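Local coordinates for protein anti-sigma-I factor RsgI2 (Clostridium thermocellum, PDB 4B9P) that probably senses extracellular polysaccharide through its C-terminal family 3 carbohydrate-binding module and, as an anti-sigma factor, holds back SigI2 until substrate binds, at residues A[47-58]-A[70-78]. Numbering follows the deposited sequence. Where two conformers were deposited one is given.
Sequences YYTKDQVINEIY and ITGTVVQMS. With CA (calcium ion), chain B.
Two edge strands of the family 3 carbohydrate-binding module's beta sandwich meet here, 56-63 bordering one five-stranded sheet and 70-81 the other, beside the loop that holds calcium. Tyr58 of the first lies against the backbone of Gly72 in the second: Gly72 CA sits over one ring face, 3.7 Å from the Tyr58 centroid, as a CH-pi contact. With CG anti to the backbone N (chi1 171°), the Tyr58 ring runs alongside the opposing strand until its OH comes 3.8 Å from Ile70 CG2. That hydroxyl is hydrogen-bonded to Ser109, while Ile107 and Ile111 of strand 104-111 pack on the same side chain.

Val74 splits its two methyls between neighbours: CG2 leans on the Ile57-Tyr58 backbone, and CG1 lies 3.2 Å from the OH of Tyr48, on strand 42-48 of Val74's own sheet. Glu56 OE2 accepts a 2.7 Å hydrogen bond from Tyr48 OH, which arrives 37° out of the carboxylate plane, and a second hydrogen bond joins the same OE2 to Tyr131 OH. OE1 of Glu56 accepts a hydrogen bond from a water, 2.7 Å away, which in turn accepts from Gln76 NE2 in the conformer described, bridging the strands. Within the sheet of 70-81, Met77 SD, also in one of two conformers, meets the Tyr47 ring edge, 4.0 Å from Tyr47 CD1, in a Met-aromatic contact.

Next to Tyr48, Thr49 and Asp51 bind calcium, a site completed by Asp132, Ser135, Asp136 and water. Tyr58, Val74 and the Glu56 water bridge thus join the sheet edges, while two tyrosines grip OE2 and the water holds OE1, which should restrict rotation of the carboxylate and tie the calcium loop's two ends together.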
loop_
_atom_site.group_PDB
_atom_site.type_symbol
_atom_site.label_atom_id
_atom_site.label_comp_id
_atom_site.label_asym_id
_atom_site.label_seq_id
_atom_site.Cartn_x
_atom_site.Cartn_y
_atom_site.Cartn_z
ATOM N N TYR A 47 -1.831 1.054 6.262
ATOM C CA TYR A 47 -1.830 0.671 7.677
ATOM C C TYR A 47 -2.926 -0.336 7.989
ATOM O O TYR A 47 -4.056 -0.214 7.488
ATOM C CB TYR A 47 -2.088 1.896 8.541
ATOM C CG TYR A 47 -1.010 2.914 8.530
ATOM C CD1 TYR A 47 0.125 2.767 9.343
ATOM C CD2 TYR A 47 -1.088 4.021 7.681
ATOM C CE1 TYR A 47 1.118 3.741 9.366
ATOM C CE2 TYR A 47 -0.098 4.972 7.678
ATOM C CZ TYR A 47 1.003 4.832 8.500
ATOM O OH TYR A 47 1.963 5.835 8.453
ATOM N N TYR A 48 -2.614 -1.319 8.835
ATOM C CA TYR A 48 -3.585 -2.372 9.108
ATOM C C TYR A 48 -3.201 -3.029 10.438
ATOM O O TYR A 48 -2.156 -2.735 11.036
ATOM C CB TYR A 48 -3.599 -3.387 7.958
ATOM C CG TYR A 48 -2.341 -4.237 7.797
ATOM C CD1 TYR A 48 -1.190 -3.732 7.171
ATOM C CD2 TYR A 48 -2.322 -5.554 8.233
ATOM C CE1 TYR A 48 -0.060 -4.478 7.030
ATOM C CE2 TYR A 48 -1.175 -6.339 8.059
ATOM C CZ TYR A 48 -0.064 -5.781 7.445
ATOM O OH TYR A 48 1.068 -6.542 7.291
ATOM N N THR A 49 -4.077 -3.923 10.896
ATOM C CA THR A 49 -3.747 -4.809 12.028
ATOM C C THR A 49 -3.544 -6.223 11.505
ATOM O O THR A 49 -4.414 -6.785 10.845
ATOM C CB THR A 49 -4.854 -4.774 13.074
ATOM O OG1 THR A 49 -6.122 -4.920 12.413
ATOM C CG2 THR A 49 -4.793 -3.456 13.884
ATOM N N LYS A 50 -2.356 -6.783 11.783
ATOM C CA LYS A 50 -1.997 -8.121 11.261
ATOM C C LYS A 50 -2.804 -9.247 11.892
ATOM O O LYS A 50 -2.800 -10.364 11.374
ATOM C CB LYS A 50 -0.501 -8.380 11.431
ATOM C CG LYS A 50 -0.105 -8.522 12.924
ATOM C CD LYS A 50 1.373 -8.740 13.106
ATOM C CE LYS A 50 1.759 -9.018 14.564
ATOM N NZ LYS A 50 1.449 -7.878 15.439
ATOM N N ASP A 51 -3.503 -8.959 12.994
ATOM C CA ASP A 51 -4.324 -9.953 13.654
ATOM C C ASP A 51 -3.433 -11.137 14.015
ATOM O O ASP A 51 -2.383 -10.918 14.629
ATOM C CB ASP A 51 -5.546 -10.280 12.796
ATOM C CG ASP A 51 -6.256 -9.007 12.274
ATOM O OD1 ASP A 51 -6.373 -7.998 13.021
ATOM O OD2 ASP A 51 -6.705 -9.026 11.121
ATOM N N GLN A 52 -3.821 -12.383 13.714
ATOM C CA GLN A 52 -2.945 -13.526 14.024
ATOM C C GLN A 52 -2.243 -14.100 12.793
ATOM O O GLN A 52 -1.711 -15.200 12.845
ATOM C CB GLN A 52 -3.758 -14.597 14.757
ATOM C CG GLN A 52 -4.223 -14.112 16.133
ATOM C CD GLN A 52 -4.980 -15.176 16.854
ATOM O OE1 GLN A 52 -6.177 -15.432 16.562
ATOM N NE2 GLN A 52 -4.305 -15.852 17.762
ATOM N N VAL A 53 -2.214 -13.352 11.694
ATOM C CA VAL A 53 -1.616 -13.862 10.484
ATOM C C VAL A 53 -0.102 -13.884 10.602
ATOM O O VAL A 53 0.495 -12.960 11.163
ATOM C CB VAL A 53 -2.084 -12.985 9.276
ATOM C CG1 VAL A 53 -1.398 -13.448 7.996
ATOM C CG2 VAL A 53 -3.613 -13.104 9.145
ATOM N N ILE A 54 0.516 -14.958 10.107
ATOM C CA ILE A 54 1.972 -15.133 10.138
ATOM C C ILE A 54 2.507 -15.340 8.711
ATOM O O ILE A 54 1.721 -15.484 7.763
ATOM C CB ILE A 54 2.355 -16.310 11.071
ATOM C CG1 ILE A 54 1.773 -17.639 10.556
ATOM C CG2 ILE A 54 1.975 -15.973 12.510
ATOM C CD1 ILE A 54 2.324 -18.872 11.290
ATOM N N ASN A 55 3.834 -15.399 8.560
ATOM C CA ASN A 55 4.494 -15.543 7.248
ATOM C C ASN A 55 4.092 -14.426 6.293
ATOM O O ASN A 55 3.979 -14.660 5.080
ATOM C CB ASN A 55 4.180 -16.877 6.562
ATOM C CG ASN A 55 4.385 -18.081 7.432
ATOM O OD1 ASN A 55 5.356 -18.182 8.190
ATOM N ND2 ASN A 55 3.502 -19.062 7.281
ATOM N N GLU A 56 3.866 -13.225 6.807
ATOM C CA GLU A 56 3.330 -12.180 5.927
ATOM C C GLU A 56 4.380 -11.741 4.910
ATOM O O GLU A 56 5.481 -11.372 5.287
ATOM C CB GLU A 56 2.904 -10.996 6.745
ATOM C CG GLU A 56 1.758 -11.246 7.687
ATOM C CD GLU A 56 1.392 -9.935 8.349
ATOM O OE1 GLU A 56 2.039 -9.583 9.375
ATOM O OE2 GLU A 56 0.552 -9.168 7.806
ATOM N N ILE A 57 4.007 -11.736 3.628
ATOM C CA ILE A 57 4.879 -11.284 2.554
ATOM C C ILE A 57 4.107 -10.305 1.688
ATOM O O ILE A 57 2.863 -10.274 1.684
ATOM C CB ILE A 57 5.405 -12.478 1.700
ATOM C CG1 ILE A 57 4.254 -13.186 0.984
ATOM C CG2 ILE A 57 6.267 -13.426 2.560
ATOM C CD1 ILE A 57 4.733 -14.104 -0.136
ATOM N N TYR A 58 4.855 -9.518 0.940
ATOM C CA TYR A 58 4.324 -8.584 -0.021
ATOM C C TYR A 58 4.676 -9.073 -1.424
ATOM O O TYR A 58 5.824 -9.482 -1.677
ATOM C CB TYR A 58 5.023 -7.201 0.174
ATOM C CG TYR A 58 4.682 -6.238 -0.939
ATOM C CD1 TYR A 58 3.531 -5.483 -0.871
ATOM C CD2 TYR A 58 5.466 -6.171 -2.100
ATOM C CE1 TYR A 58 3.162 -4.616 -1.911
ATOM C CE2 TYR A 58 5.126 -5.325 -3.132
ATOM C CZ TYR A 58 3.958 -4.587 -3.052
ATOM O OH TYR A 58 3.582 -3.799 -4.103
ATOM N N ILE A 70 9.182 -1.761 -8.349
ATOM C CA ILE A 70 8.429 -1.577 -7.119
ATOM C C ILE A 70 9.077 -2.377 -6.006
ATOM O O ILE A 70 9.513 -3.507 -6.247
ATOM C CB ILE A 70 6.943 -2.089 -7.312
ATOM C CG1 ILE A 70 6.264 -1.417 -8.511
ATOM C CG2 ILE A 70 6.197 -1.841 -6.018
ATOM C CD1 ILE A 70 6.276 0.131 -8.478
ATOM N N THR A 71 9.110 -1.802 -4.808
ATOM C CA THR A 71 9.516 -2.533 -3.611
ATOM C C THR A 71 8.335 -2.553 -2.626
ATOM O O THR A 71 7.530 -1.628 -2.616
ATOM C CB THR A 71 10.747 -1.892 -2.927
ATOM O OG1 THR A 71 10.396 -0.635 -2.354
ATOM C CG2 THR A 71 11.845 -1.636 -3.940
ATOM N N GLY A 72 8.235 -3.591 -1.811
ATOM C CA GLY A 72 7.245 -3.589 -0.758
ATOM C C GLY A 72 7.791 -4.336 0.423
ATOM O O GLY A 72 8.439 -5.381 0.253
ATOM N N THR A 73 7.483 -3.842 1.617
ATOM C CA THR A 73 7.954 -4.443 2.840
ATOM C C THR A 73 6.789 -4.449 3.811
ATOM O O THR A 73 6.008 -3.496 3.855
ATOM C CB THR A 73 9.097 -3.582 3.443
ATOM O OG1 THR A 73 10.032 -3.198 2.420
ATOM C CG2 THR A 73 9.802 -4.324 4.613
ATOM N N VAL A 74 6.678 -5.511 4.613
ATOM C CA VAL A 74 5.738 -5.542 5.694
ATOM C C VAL A 74 6.462 -5.105 6.952
ATOM O O VAL A 74 7.475 -5.714 7.316
ATOM C CB VAL A 74 5.153 -6.957 5.828
ATOM C CG1 VAL A 74 4.261 -7.058 7.068
ATOM C CG2 VAL A 74 4.444 -7.392 4.511
ATOM N N VAL A 75 5.932 -4.090 7.635
ATOM C CA VAL A 75 6.597 -3.540 8.813
ATOM C C VAL A 75 5.678 -3.654 10.015
ATOM O O VAL A 75 4.523 -3.269 9.951
ATOM C CB VAL A 75 6.926 -2.061 8.564
ATOM C CG1 VAL A 75 7.654 -1.465 9.773
ATOM C CG2 VAL A 75 7.766 -1.905 7.273
ATOM N N GLN A 76 6.226 -4.172 11.097
ATOM C CA GLN A 76 5.541 -4.157 12.374
ATOM C C GLN A 76 5.787 -2.799 13.057
ATOM O O GLN A 76 6.912 -2.278 13.050
ATOM C CB GLN A 76 6.030 -5.320 13.247
ATOM C CG GLN A 76 5.585 -6.697 12.742
ATOM C CD GLN A 76 6.420 -7.229 11.574
ATOM O OE1 GLN A 76 7.650 -7.306 11.673
ATOM N NE2 GLN A 76 5.761 -7.615 10.484
ATOM N N MET A 77 4.734 -2.208 13.603
ATOM C CA MET A 77 4.857 -0.905 14.252
ATOM C C MET A 77 5.334 -1.030 15.673
ATOM O O MET A 77 4.707 -1.710 16.493
ATOM C CB MET A 77 3.508 -0.183 14.228
ATOM C CG MET A 77 3.179 0.309 12.832
ATOM S SD MET A 77 1.476 0.862 12.639
ATOM C CE MET A 77 1.503 2.363 13.683
ATOM N N SER A 78 6.431 -0.343 15.985
ATOM C CA SER A 78 6.897 -0.291 17.351
ATOM C C SER A 78 5.883 0.411 18.266
ATOM O O SER A 78 5.773 0.080 19.447
ATOM C CB SER A 78 8.248 0.431 17.406
ATOM O OG SER A 78 9.241 -0.236 16.622
HETATM CA CA CA B . -6.857 -6.600 10.831
HETATM O O HOH W 1 2.999 -7.252 10.288
HETATM O O HOH W 2 -6.154 -7.305 8.561
#